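Local coordinates for THB11 (Chlamydomonas reinhardtii, PDB 6TD7), which binds heme as the truncated-hemoglobin part of a longer algal protein, accepts cyanide in its heme pocket and probably binds oxygen, at residues A[90-95]-A[129-134]; A[12-17]-A[113-118]; A[58-63]-A[121-126]; A[33-38]-A[99-104]. All coordinates share one frame; numbering follows the deposited sequence. Where two conformers were deposited one is given.

Contact 1: residues A[90-95]-A[129-134]. With HEM (protoporphyrin IX containing Fe), chain B.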
# COMPACT_ATOMS: atom_id res chain seq x y z
N PHE A 90 6.45 -11.59 8.61
CA PHE A 90 6.36 -10.46 7.69
C PHE A 90 7.51 -9.49 7.95
O PHE A 90 7.70 -9.02 9.08
CB PHE A 90 5.02 -9.75 7.88
CG PHE A 90 4.70 -8.72 6.84
CD1 PHE A 90 4.63 -9.05 5.50
CD2 PHE A 90 4.42 -7.41 7.21
CE1 PHE A 90 4.32 -8.11 4.55
CE2 PHE A 90 4.10 -6.45 6.26
CZ PHE A 90 4.05 -6.81 4.93
N SER A 91 8.27 -9.19 6.91
CA SER A 91 9.57 -8.55 7.02
C SER A 91 9.65 -7.31 6.15
O SER A 91 8.85 -7.13 5.22
CB SER A 91 10.68 -9.53 6.61
OG SER A 91 10.60 -9.82 5.22
N PRO A 92 10.62 -6.43 6.42
CA PRO A 92 10.83 -5.28 5.53
C PRO A 92 10.99 -5.66 4.07
O PRO A 92 10.56 -4.91 3.18
CB PRO A 92 12.10 -4.63 6.10
CG PRO A 92 12.11 -5.02 7.53
CD PRO A 92 11.51 -6.39 7.60
N GLU A 93 11.61 -6.81 3.80
CA GLU A 93 11.78 -7.24 2.42
C GLU A 93 10.44 -7.60 1.78
O GLU A 93 10.27 -7.39 0.57
CB GLU A 93 12.74 -8.42 2.36
CG GLU A 93 14.15 -8.06 2.80
CD GLU A 93 14.46 -8.46 4.23
OE1 GLU A 93 15.56 -8.99 4.47
OE2 GLU A 93 13.59 -8.27 5.11
N ASP A 94 9.48 -8.12 2.55
CA ASP A 94 8.15 -8.35 1.99
C ASP A 94 7.46 -7.03 1.67
O ASP A 94 6.79 -6.90 0.64
CB ASP A 94 7.30 -9.18 2.96
CG ASP A 94 7.89 -10.55 3.25
OD1 ASP A 94 8.30 -11.24 2.29
OD2 ASP A 94 7.94 -10.93 4.43
N PHE A 95 7.64 -6.02 2.53
CA PHE A 95 7.06 -4.71 2.26
C PHE A 95 7.65 -4.09 1.01
O PHE A 95 6.93 -3.45 0.23
CB PHE A 95 7.25 -3.79 3.47
CG PHE A 95 6.36 -2.58 3.44
CD1 PHE A 95 5.00 -2.69 3.69
CD2 PHE A 95 6.87 -1.32 3.15
CE1 PHE A 95 4.18 -1.58 3.66
CE2 PHE A 95 6.05 -0.21 3.12
CZ PHE A 95 4.70 -0.34 3.37
N ALA A 129 7.29 2.84 9.70
CA ALA A 129 6.18 2.80 10.64
C ALA A 129 5.80 1.37 10.99
O ALA A 129 5.56 1.04 12.16
CB ALA A 129 4.97 3.55 10.08
N ILE A 130 5.74 0.50 9.98
CA ILE A 130 5.28 -0.87 10.21
C ILE A 130 6.28 -1.65 11.05
O ILE A 130 5.89 -2.43 11.93
CB ILE A 130 5.02 -1.57 8.86
CG1 ILE A 130 3.70 -1.06 8.26
CG2 ILE A 130 4.98 -3.08 9.04
CD1 ILE A 130 3.49 -1.46 6.82
N PHE A 131 7.58 -1.45 10.82
CA PHE A 131 8.59 -2.37 11.35
C PHE A 131 9.42 -1.80 12.49
O PHE A 131 10.28 -2.52 13.01
CB PHE A 131 9.52 -2.82 10.20
CG PHE A 131 8.80 -3.60 9.15
CD1 PHE A 131 8.42 -4.91 9.38
CD2 PHE A 131 8.47 -3.02 7.93
CE1 PHE A 131 7.74 -5.63 8.42
CE2 PHE A 131 7.79 -3.74 6.97
CZ PHE A 131 7.43 -5.05 7.22
N THR A 132 9.19 -0.57 12.91
CA THR A 132 9.93 -0.03 14.04
C THR A 132 9.22 -0.38 15.34
O THR A 132 8.06 0.03 15.53
CB THR A 132 10.08 1.48 13.92
OG1 THR A 132 10.82 1.80 12.74
CG2 THR A 132 10.81 2.03 15.14
N PRO A 133 9.84 -1.13 16.25
CA PRO A 133 9.19 -1.41 17.53
C PRO A 133 8.79 -0.14 18.26
O PRO A 133 9.51 0.86 18.25
CB PRO A 133 10.25 -2.19 18.31
CG PRO A 133 11.09 -2.83 17.27
CD PRO A 133 11.11 -1.87 16.11
N ALA A 134 7.64 -0.20 18.92
CA ALA A 134 7.13 0.93 19.69
C ALA A 134 6.57 0.40 21.00
O ALA A 134 6.05 -0.72 21.06
CB ALA A 134 6.04 1.69 18.91
CHA HEM B . -3.70 -3.86 6.58
CHB HEM B . -0.86 -7.43 4.86
CHC HEM B . 1.66 -4.32 2.12
CHD HEM B . -0.88 -0.65 4.17
C1A HEM B . -3.19 -5.12 6.34
C2A HEM B . -3.68 -6.40 6.83
C3A HEM B . -2.88 -7.36 6.34
C4A HEM B . -1.86 -6.74 5.53
CMA HEM B . -3.01 -8.87 6.58
CAA HEM B . -4.90 -6.66 7.73
CBA HEM B . -4.85 -5.88 9.03
CGA HEM B . -6.18 -5.99 9.73
O1A HEM B . -6.23 -5.69 10.95
O2A HEM B . -7.20 -6.36 9.08
C1B HEM B . 0.02 -6.92 3.94
C2B HEM B . 0.92 -7.69 3.11
C3B HEM B . 1.63 -6.84 2.35
C4B HEM B . 1.19 -5.49 2.67
CMB HEM B . 1.05 -9.22 3.11
CAB HEM B . 2.70 -7.26 1.32
CBB HEM B . 3.58 -6.38 0.82
C1C HEM B . 1.15 -3.08 2.44
C2C HEM B . 1.58 -1.86 1.81
C3C HEM B . 0.91 -0.85 2.37
C4C HEM B . -0.00 -1.37 3.37
CMC HEM B . 2.65 -1.75 0.71
CAC HEM B . 1.11 0.62 1.95
CBC HEM B . 1.04 1.58 2.88
C1D HEM B . -1.91 -1.20 4.92
C2D HEM B . -3.04 -0.49 5.47
C3D HEM B . -3.81 -1.37 6.13
C4D HEM B . -3.21 -2.68 6.02
CMD HEM B . -3.29 1.03 5.30
CAD HEM B . -5.14 -1.08 6.85
CBD HEM B . -4.97 -0.56 8.26
CGD HEM B . -6.38 -0.21 8.67
O1D HEM B . -6.75 0.99 8.59
O2D HEM B . -7.14 -1.15 9.04
NA HEM B . -2.08 -5.37 5.55
NB HEM B . 0.21 -5.58 3.64
NC HEM B . 0.18 -2.75 3.38
ND HEM B . -2.05 -2.53 5.28
FE HEM B . -0.97 -4.02 4.46

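Contact 2: residues A[12-17]-A[113-118]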
# COMPACT_ATOMS: atom_id res chain seq x y z
N GLY A 12 -2.70 20.06 -11.38
CA GLY A 12 -3.14 20.39 -10.03
C GLY A 12 -3.15 19.20 -9.09
O GLY A 12 -2.09 18.64 -8.78
N PRO A 13 -4.33 18.79 -8.63
CA PRO A 13 -4.39 17.73 -7.61
C PRO A 13 -3.93 16.38 -8.15
O PRO A 13 -4.18 16.02 -9.30
CB PRO A 13 -5.87 17.70 -7.20
CG PRO A 13 -6.59 18.26 -8.37
CD PRO A 13 -5.68 19.28 -8.98
N LEU A 14 -3.27 15.63 -7.26
CA LEU A 14 -2.73 14.32 -7.61
C LEU A 14 -3.79 13.39 -8.19
O LEU A 14 -3.51 12.60 -9.09
CB LEU A 14 -2.11 13.71 -6.35
CG LEU A 14 -1.50 12.32 -6.35
CD1 LEU A 14 -0.42 12.22 -7.40
CD2 LEU A 14 -0.93 12.03 -4.98
N LEU A 15 -5.02 13.48 -7.68
CA LEU A 15 -6.08 12.58 -8.13
C LEU A 15 -6.41 12.80 -9.60
O LEU A 15 -6.60 11.84 -10.35
CB LEU A 15 -7.32 12.78 -7.26
CG LEU A 15 -8.62 12.06 -7.61
CD1 LEU A 15 -8.46 10.56 -7.51
CD2 LEU A 15 -9.73 12.55 -6.69
N GLN A 16 -6.46 14.06 -10.02
CA GLN A 16 -6.67 14.38 -11.43
C GLN A 16 -5.46 13.99 -12.26
O GLN A 16 -5.60 13.45 -13.36
CB GLN A 16 -6.97 15.87 -11.58
CG GLN A 16 -6.95 16.41 -13.00
CD GLN A 16 -7.01 17.93 -13.03
OE1 GLN A 16 -6.87 18.59 -12.00
NE2 GLN A 16 -7.22 18.49 -14.22
N ARG A 17 -4.26 14.26 -11.75
CA ARG A 17 -3.06 14.02 -12.55
C ARG A 17 -2.91 12.54 -12.89
O ARG A 17 -2.57 12.20 -14.03
CB ARG A 17 -1.83 14.56 -11.81
CG ARG A 17 -1.73 16.08 -11.89
CD ARG A 17 -0.45 16.64 -11.27
NE ARG A 17 -0.52 16.72 -9.82
CZ ARG A 17 0.30 16.10 -8.97
NH1 ARG A 17 1.29 15.33 -9.43
NH2 ARG A 17 0.13 16.24 -7.67
N GLU A 113 6.33 8.45 -14.55
CA GLU A 113 7.26 8.21 -13.45
C GLU A 113 7.26 9.35 -12.44
O GLU A 113 7.40 9.11 -11.23
CB GLU A 113 8.68 8.00 -14.01
CG GLU A 113 9.68 7.47 -12.98
CD GLU A 113 10.35 8.56 -12.16
OE1 GLU A 113 10.30 9.74 -12.58
OE2 GLU A 113 10.94 8.24 -11.10
N VAL A 114 7.11 10.60 -12.89
CA VAL A 114 7.16 11.72 -11.94
C VAL A 114 6.01 11.61 -10.94
O VAL A 114 6.18 11.88 -9.75
CB VAL A 114 7.15 13.06 -12.70
CG1 VAL A 114 5.82 13.29 -13.40
CG2 VAL A 114 7.46 14.21 -11.75
N LEU A 115 4.84 11.19 -11.42
CA LEU A 115 3.70 10.92 -10.55
C LEU A 115 3.96 9.72 -9.65
O LEU A 115 3.64 9.75 -8.45
CB LEU A 115 2.47 10.69 -11.43
CG LEU A 115 1.06 10.54 -10.89
CD1 LEU A 115 0.94 9.41 -9.86
CD2 LEU A 115 0.60 11.86 -10.32
N ARG A 116 4.50 8.64 -10.21
CA ARG A 116 4.76 7.46 -9.40
C ARG A 116 5.74 7.77 -8.28
O ARG A 116 5.56 7.32 -7.15
CB ARG A 116 5.30 6.33 -10.28
CG ARG A 116 4.44 6.03 -11.48
CD ARG A 116 4.75 4.67 -12.06
NE ARG A 116 6.14 4.55 -12.51
CZ ARG A 116 6.55 4.65 -13.78
NH1 ARG A 116 5.68 4.89 -14.75
NH2 ARG A 116 7.83 4.51 -14.07
N GLY A 117 6.79 8.54 -8.58
CA GLY A 117 7.75 8.88 -7.55
C GLY A 117 7.12 9.69 -6.44
O GLY A 117 7.42 9.48 -5.26
N GLU A 118 6.24 10.63 -6.79
CA GLU A 118 5.54 11.42 -5.79
C GLU A 118 4.71 10.53 -4.87
O GLU A 118 4.77 10.66 -3.64
CB GLU A 118 4.65 12.44 -6.50
CG GLU A 118 3.81 13.32 -5.59
CD GLU A 118 2.90 14.23 -6.40
OE1 GLU A 118 3.14 14.37 -7.61
OE2 GLU A 118 1.94 14.79 -5.82

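Contact 3: residues A[58-63]-A[121-126]. With HEM (protoporphyrin IX containing Fe), chain B.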
# COMPACT_ATOMS: atom_id res chain seq x y z
N SER A 58 -8.70 1.20 2.38
CA SER A 58 -9.25 2.26 1.55
C SER A 58 -8.97 3.65 2.12
O SER A 58 -8.67 4.58 1.37
CB SER A 58 -10.76 2.06 1.37
OG SER A 58 -11.04 1.05 0.42
N MET A 59 -9.06 3.80 3.44
CA MET A 59 -8.81 5.12 4.02
C MET A 59 -7.40 5.59 3.71
O MET A 59 -7.17 6.77 3.39
CB MET A 59 -9.05 5.11 5.52
CG MET A 59 -8.69 6.42 6.19
SD MET A 59 -8.99 6.41 7.97
CE MET A 59 -10.75 6.10 8.01
N PHE A 60 -6.43 4.68 3.80
CA PHE A 60 -5.05 5.01 3.48
C PHE A 60 -4.90 5.40 2.01
O PHE A 60 -4.20 6.37 1.68
CB PHE A 60 -4.13 3.83 3.82
CG PHE A 60 -2.68 4.09 3.54
CD1 PHE A 60 -1.91 4.77 4.46
CD2 PHE A 60 -2.10 3.66 2.37
CE1 PHE A 60 -0.58 5.03 4.21
CE2 PHE A 60 -0.78 3.92 2.10
CZ PHE A 60 -0.02 4.61 3.03
N VAL A 61 -5.53 4.65 1.10
CA VAL A 61 -5.41 4.96 -0.32
C VAL A 61 -6.06 6.30 -0.63
O VAL A 61 -5.55 7.08 -1.45
CB VAL A 61 -6.02 3.83 -1.17
CG1 VAL A 61 -6.06 4.24 -2.64
CG2 VAL A 61 -5.22 2.57 -0.99
N SER A 62 -7.19 6.59 0.02
CA SER A 62 -7.85 7.87 -0.17
C SER A 62 -6.95 9.02 0.27
O SER A 62 -6.88 10.05 -0.41
CB SER A 62 -9.17 7.90 0.62
OG SER A 62 -9.86 9.12 0.45
N TRP A 63 -6.27 8.86 1.41
CA TRP A 63 -5.29 9.86 1.83
C TRP A 63 -4.13 9.95 0.83
O TRP A 63 -3.68 11.04 0.49
CB TRP A 63 -4.75 9.50 3.22
CG TRP A 63 -3.46 10.21 3.57
CD1 TRP A 63 -3.35 11.46 4.11
CD2 TRP A 63 -2.12 9.72 3.41
NE1 TRP A 63 -2.02 11.78 4.29
CE2 TRP A 63 -1.25 10.73 3.88
CE3 TRP A 63 -1.57 8.53 2.92
CZ2 TRP A 63 0.14 10.58 3.86
CZ3 TRP A 63 -0.19 8.38 2.91
CH2 TRP A 63 0.65 9.40 3.38
N ARG A 121 6.98 8.28 -2.69
CA ARG A 121 7.63 9.01 -1.61
C ARG A 121 6.69 9.23 -0.43
O ARG A 121 7.13 9.24 0.72
CB ARG A 121 8.17 10.36 -2.11
CG ARG A 121 9.55 10.26 -2.73
CD ARG A 121 10.16 11.64 -3.04
NE ARG A 121 9.32 12.40 -3.96
CZ ARG A 121 9.39 12.31 -5.29
NH1 ARG A 121 10.27 11.51 -5.88
NH2 ARG A 121 8.57 13.04 -6.03
N ARG A 122 5.39 9.39 -0.70
CA ARG A 122 4.42 9.51 0.38
C ARG A 122 4.25 8.20 1.14
O ARG A 122 3.96 8.21 2.34
CB ARG A 122 3.07 9.95 -0.18
CG ARG A 122 2.78 11.41 -0.03
CD ARG A 122 1.30 11.67 -0.28
NE ARG A 122 0.74 12.51 0.78
CZ ARG A 122 -0.46 13.07 0.72
NH1 ARG A 122 -1.24 12.88 -0.34
NH2 ARG A 122 -0.87 13.82 1.74
N MET A 123 4.44 7.08 0.45
CA MET A 123 4.24 5.77 1.04
C MET A 123 5.47 5.28 1.79
O MET A 123 5.35 4.48 2.72
CB MET A 123 3.88 4.76 -0.05
CG MET A 123 3.46 3.41 0.47
SD MET A 123 3.19 2.24 -0.86
CE MET A 123 1.90 3.05 -1.80
N LEU A 124 6.65 5.76 1.39
CA LEU A 124 7.89 5.22 1.95
C LEU A 124 7.95 5.30 3.46
O LEU A 124 8.37 4.31 4.09
CB LEU A 124 9.09 5.93 1.32
CG LEU A 124 10.45 5.56 1.91
CD1 LEU A 124 10.67 4.06 1.88
CD2 LEU A 124 11.56 6.28 1.16
N PRO A 125 7.58 6.40 4.11
CA PRO A 125 7.67 6.45 5.58
C PRO A 125 6.94 5.30 6.27
O PRO A 125 7.28 4.95 7.41
CB PRO A 125 7.04 7.81 5.92
CG PRO A 125 7.21 8.63 4.68
CD PRO A 125 7.07 7.66 3.54
N TYR A 126 5.96 4.69 5.61
CA TYR A 126 5.16 3.67 6.28
C TYR A 126 5.86 2.32 6.34
O TYR A 126 5.41 1.45 7.08
CB TYR A 126 3.78 3.60 5.63
CG TYR A 126 3.06 4.83 6.08
CD1 TYR A 126 2.43 4.86 7.31
CD2 TYR A 126 3.12 6.00 5.33
CE1 TYR A 126 1.83 6.00 7.76
CE2 TYR A 126 2.52 7.15 5.78
CZ TYR A 126 1.87 7.14 6.99
OH TYR A 126 1.27 8.28 7.46
CHA HEM B . -3.70 -3.86 6.58
CHB HEM B . -0.86 -7.43 4.86
CHC HEM B . 1.66 -4.32 2.12
CHD HEM B . -0.88 -0.65 4.17
C1A HEM B . -3.19 -5.12 6.34
C2A HEM B . -3.68 -6.40 6.83
C3A HEM B . -2.88 -7.36 6.34
C4A HEM B . -1.86 -6.74 5.53
CMA HEM B . -3.01 -8.87 6.58
CAA HEM B . -4.90 -6.66 7.73
CBA HEM B . -4.85 -5.88 9.03
CGA HEM B . -6.18 -5.99 9.73
O1A HEM B . -6.23 -5.69 10.95
O2A HEM B . -7.20 -6.36 9.08
C1B HEM B . 0.02 -6.92 3.94
C2B HEM B . 0.92 -7.69 3.11
C3B HEM B . 1.63 -6.84 2.35
C4B HEM B . 1.19 -5.49 2.67
CMB HEM B . 1.05 -9.22 3.11
CAB HEM B . 2.70 -7.26 1.32
CBB HEM B . 3.58 -6.38 0.82
C1C HEM B . 1.15 -3.08 2.44
C2C HEM B . 1.58 -1.86 1.81
C3C HEM B . 0.91 -0.85 2.37
C4C HEM B . -0.00 -1.37 3.37
CMC HEM B . 2.65 -1.75 0.71
CAC HEM B . 1.11 0.62 1.95
CBC HEM B . 1.04 1.58 2.88
C1D HEM B . -1.91 -1.20 4.92
C2D HEM B . -3.04 -0.49 5.47
C3D HEM B . -3.81 -1.37 6.13
C4D HEM B . -3.21 -2.68 6.02
CMD HEM B . -3.29 1.03 5.30
CAD HEM B . -5.14 -1.08 6.85
CBD HEM B . -4.97 -0.56 8.26
CGD HEM B . -6.38 -0.21 8.67
O1D HEM B . -6.75 0.99 8.59
O2D HEM B . -7.14 -1.15 9.04
NA HEM B . -2.08 -5.37 5.55
NB HEM B . 0.21 -5.58 3.64
NC HEM B . 0.18 -2.75 3.38
ND HEM B . -2.05 -2.53 5.28
FE HEM B . -0.97 -4.02 4.46

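Contact 4: residues A[33-38]-A[99-104]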
# COMPACT_ATOMS: atom_id res chain seq x y z
N ARG A 33 -3.96 -7.99 -7.14
CA ARG A 33 -3.75 -9.15 -7.99
C ARG A 33 -2.29 -9.60 -7.95
O ARG A 33 -2.01 -10.79 -7.82
CB ARG A 33 -4.19 -8.84 -9.42
CG ARG A 33 -4.74 -10.03 -10.18
CD ARG A 33 -5.91 -9.64 -11.07
NE ARG A 33 -5.48 -8.75 -12.14
CZ ARG A 33 -6.05 -7.58 -12.44
NH1 ARG A 33 -7.10 -7.14 -11.77
NH2 ARG A 33 -5.56 -6.86 -13.44
N LYS A 34 -1.36 -8.65 -8.04
CA LYS A 34 0.05 -8.99 -7.96
C LYS A 34 0.42 -9.57 -6.60
O LYS A 34 1.18 -10.54 -6.52
CB LYS A 34 0.90 -7.75 -8.26
CG LYS A 34 0.82 -7.27 -9.69
CD LYS A 34 1.24 -5.81 -9.83
CE LYS A 34 1.28 -5.37 -11.28
NZ LYS A 34 2.43 -5.96 -12.02
N LEU A 35 -0.10 -8.97 -5.52
CA LEU A 35 0.22 -9.45 -4.18
C LEU A 35 -0.13 -10.92 -4.02
O LEU A 35 0.69 -11.73 -3.56
CB LEU A 35 -0.54 -8.64 -3.12
CG LEU A 35 -0.09 -7.27 -2.64
CD1 LEU A 35 -0.78 -6.99 -1.30
CD2 LEU A 35 1.42 -7.14 -2.50
N TYR A 36 -1.37 -11.27 -4.35
CA TYR A 36 -1.86 -12.63 -4.12
C TYR A 36 -1.23 -13.63 -5.08
O TYR A 36 -1.29 -14.84 -4.81
CB TYR A 36 -3.39 -12.65 -4.26
CG TYR A 36 -4.12 -12.24 -3.00
CD1 TYR A 36 -4.34 -10.90 -2.71
CD2 TYR A 36 -4.58 -13.19 -2.10
CE1 TYR A 36 -5.00 -10.52 -1.56
CE2 TYR A 36 -5.25 -12.81 -0.95
CZ TYR A 36 -5.46 -11.48 -0.69
OH TYR A 36 -6.12 -11.11 0.46
N ALA A 37 -0.64 -13.17 -6.17
CA ALA A 37 0.07 -14.03 -7.10
C ALA A 37 1.52 -14.25 -6.71
O ALA A 37 2.22 -15.02 -7.38
CB ALA A 37 0.00 -13.44 -8.51
N ASP A 38 2.00 -13.60 -5.66
CA ASP A 38 3.42 -13.72 -5.31
C ASP A 38 3.63 -14.85 -4.31
O ASP A 38 2.97 -14.86 -3.26
CB ASP A 38 3.93 -12.41 -4.73
CG ASP A 38 5.42 -12.45 -4.44
OD1 ASP A 38 5.81 -13.08 -3.43
OD2 ASP A 38 6.19 -11.86 -5.22
N MET A 99 5.68 -2.65 -2.27
CA MET A 99 5.85 -1.33 -2.89
C MET A 99 6.22 -1.45 -4.36
O MET A 99 5.76 -0.66 -5.19
CB MET A 99 6.89 -0.53 -2.11
CG MET A 99 6.26 0.27 -0.96
SD MET A 99 7.39 1.20 0.10
CE MET A 99 8.71 0.02 0.34
N LYS A 100 7.04 -2.45 -4.71
CA LYS A 100 7.32 -2.72 -6.12
C LYS A 100 6.02 -2.96 -6.89
O LYS A 100 5.82 -2.41 -7.98
CB LYS A 100 8.25 -3.93 -6.24
CG LYS A 100 8.61 -4.35 -7.67
CD LYS A 100 8.34 -5.85 -7.92
CE LYS A 100 9.47 -6.51 -8.71
NZ LYS A 100 8.96 -7.22 -9.92
N TYR A 101 5.12 -3.77 -6.32
CA TYR A 101 3.89 -4.12 -7.02
C TYR A 101 2.94 -2.93 -7.14
O TYR A 101 2.22 -2.81 -8.14
CB TYR A 101 3.20 -5.27 -6.30
CG TYR A 101 3.88 -6.61 -6.50
CD1 TYR A 101 4.40 -6.96 -7.74
CD2 TYR A 101 3.98 -7.52 -5.46
CE1 TYR A 101 5.01 -8.17 -7.93
CE2 TYR A 101 4.59 -8.74 -5.65
CZ TYR A 101 5.11 -9.06 -6.88
OH TYR A 101 5.72 -10.27 -7.08
N PHE A 102 2.91 -2.06 -6.13
CA PHE A 102 2.08 -0.86 -6.25
C PHE A 102 2.61 0.04 -7.35
O PHE A 102 1.84 0.60 -8.14
CB PHE A 102 2.03 -0.12 -4.92
CG PHE A 102 0.92 0.87 -4.82
CD1 PHE A 102 1.08 2.16 -5.28
CD2 PHE A 102 -0.30 0.50 -4.27
CE1 PHE A 102 0.05 3.07 -5.19
CE2 PHE A 102 -1.33 1.41 -4.17
CZ PHE A 102 -1.15 2.70 -4.64
N GLU A 103 3.94 0.18 -7.43
CA GLU A 103 4.55 0.96 -8.49
C GLU A 103 4.31 0.33 -9.86
O GLU A 103 4.05 1.04 -10.84
CB GLU A 103 6.05 1.08 -8.22
CG GLU A 103 6.83 1.87 -9.25
CD GLU A 103 8.33 1.73 -9.07
OE1 GLU A 103 9.04 2.76 -9.13
OE2 GLU A 103 8.80 0.60 -8.85
N GLU A 104 4.42 -1.00 -9.95
CA GLU A 104 4.14 -1.68 -11.21
C GLU A 104 2.70 -1.44 -11.66
O GLU A 104 2.44 -1.23 -12.85
CB GLU A 104 4.39 -3.19 -11.07
CG GLU A 104 5.85 -3.58 -10.98
CD GLU A 104 6.05 -5.09 -10.94
OE1 GLU A 104 7.23 -5.51 -10.93
OE2 GLU A 104 5.06 -5.85 -10.93

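Contact 1: residues A[90-95]-A[129-134]
With chi1 at -63°, Phe131 carries its ring anti to its own carbonyl carbon and into the corner where the chain turns into helix 92-108; Phe90, with CG anti to the backbone N (chi1 -170°), extends its ring past the CZ end of the Phe131 ring to the heme. This corner of the truncated globin fold illustrates how the end of one helix can be wedged against the start of another. The Phe131 ring is clamped on both faces. The methyl CG2 of the preceding Ile130 lies over one, and Pro92 covers the other, its CD 4.0 Å from the ring centroid in a CH-pi contact. The Phe90 ring meets Phe131 obliquely, Phe90 CE2 lying 3.7 Å from Phe131 CZ, and Phe90 CZ comes within 3.5 Å of heme C3B. The corner is held by a capping box, in which Ser91 N donates to Asp94 OD2 at 3.0 Å while the return bond, Asp94 N to Ser91 OG, is weak at 3.4 Å. Asp94 OD1 is taken by Gln40 NE2. Ile130 also touches His81, the axial ligand of the iron. At the rim of the Phe131 ring, CE2 rests 3.5 Å from Phe95 CB.

Contact 2: residues A[12-17]-A[113-118]
Arg17 spends all three of its guanidinium nitrogens at once, two of them in an end-on grip on the Glu118 carboxylate and the third on the backbone just ahead of its own helix. NH1 donates to Glu118 OE1 at 2.8 Å, and NH2 to Glu118 OE2 at 3.0 Å along an almost straight line (177°). Both oxygens receive these protons on their syn lone pairs, and the two flat groups lie only 13° from coplanar, the textbook form of a paired arginine-glutamate salt bridge. The remaining nitrogen, NE, reaches back to Gly12 O at 2.7 Å, approaching from above the carbonyl plane while staying near the plane of the guanidinium. A bend at chi3 (-79°) turns the head of Arg17 so that both partners can be met together, whereas Glu118 runs out straight beyond CG. With three bonds holding it, the guanidinium probably has little freedom to rotate although Arg17 is exposed.

Apolar groups adjoin the ion pair. Leu115 CD2 sits 3.6 Å from Arg17 NH1 and 3.9 Å from Arg17 CB, and the buried Leu14 side chain comes in against both Leu115 and Glu118. The modelled separation of the two leucine methyls is too short to be trusted in detail.

The contact lies well away from the heme: it fastens the short helix 14-17, which begins after Pro13 at its N-cap and precedes helix 21-36, to the early turns of helix 113-123.

Contact 3: residues A[58-63]-A[121-126]
Phe60 points the edge of its ring at the face of Tyr126 in a T-shaped pair, with centroids 5.3 Å apart and planes at 79°. Phe60 CE1 stands over the middle of the tyrosine ring, 4.0 Å from Tyr126 CD2. Trp63 joins them to make an aromatic cluster: its CH2 lies 3.8 Å from Tyr126 CE2, while its six-membered ring meets the tyrosine obliquely. Tyr72 adds a further ring beside Phe60 and Trp63.

The second kind of interaction is cation-pi. Arg122, bent at chi3 (132°), brings CZ to 4.3 Å from the centroid of the Trp63 five-membered ring, off-centre, with the guanidinium tilted 43° against the indole. These contacts join helix 50-64 to helices 113-123 and 125-131, which belong to the two opposed helix pairs of the 2-over-2 sandwich of truncated globins.

Polar atoms at this junction find their partners in the loop after helix 50-64. Trp63 NE1 and Arg122 NH2 lie 3.5 Å apart but are both donors, and do not bond each other; NE1 gives its proton to Val70 O, and NH2 binds Pro67 O. These bonds to the loop probably set how the cation lies against the indole.

Heme contacts form the last group. The Phe60 ring packs against the heme vinyl carbon CBC, and Met123, modelled in two conformers, also borders this vinyl group.

Contact 4: residues A[33-38]-A[99-104]
A salt-bridge network of Lys34, Lys100 and Glu104 links helix 21-36 to helix 92-108 of the globin fold, flanked by a tyrosine laid against the first helix. Lys34 NZ donates to Glu104 OE2 at 2.8 Å, reaching the anti side of the carboxylate, while Lys100 NZ takes the other oxygen, OE1, from the syn side at 2.6 Å. One carboxylate thus binds two ammonium groups, which are held 7.0 Å apart, NZ to NZ. Lys34 has a second acid partner in Glu108, one turn further along.

On its way to Glu104 the Lys34 chain crosses the Tyr101 ring. Its CB stands over one face in a CH-pi contact, 3.9 Å from the ring centroid, and Leu35 CD2 lies 3.9 Å from Tyr101 CD2, at the ring edge. The same leucine also touches the heme. At the far end of the ring, Tyr101 OH donates to Asp38 OD2 in a very short bond of 2.5 Å, the carboxylate plane being turned 66° from that of the ring. Asp38 reaches the hydroxyl with CG anti to its backbone N (chi1 -177°), while its OD1 accepts from Gln40 N and Leu41 N.

Asp38 thus receives the phenol proton on one oxygen and two backbone N-H groups on the other, an arrangement that would probably stabilise the carboxylate in its ionised form.

In the fold
Starting at the N terminus, residues 12-17 pair with 113-118, so contact 2 closes a loop of 95 intervening residues. Contact 4, joining 33-38 to 99-104, is nested inside it. Contact 3 starts within both loops, at 58-63, but ends beyond them at 121-126 and therefore crosses each. Contact 1, from 90-95 to 129-134, crosses all the others. The result is interlocked rather than serial: helix 92-108 serves contacts 1 and 4, helix 113-123 serves contacts 2 and 3, and helix 125-131 serves contacts 1 and 3. Met123 packs on Met99 and Phe102, bringing contacts 3 and 4 together, while contacts 1 and 3 meet each other and the heme.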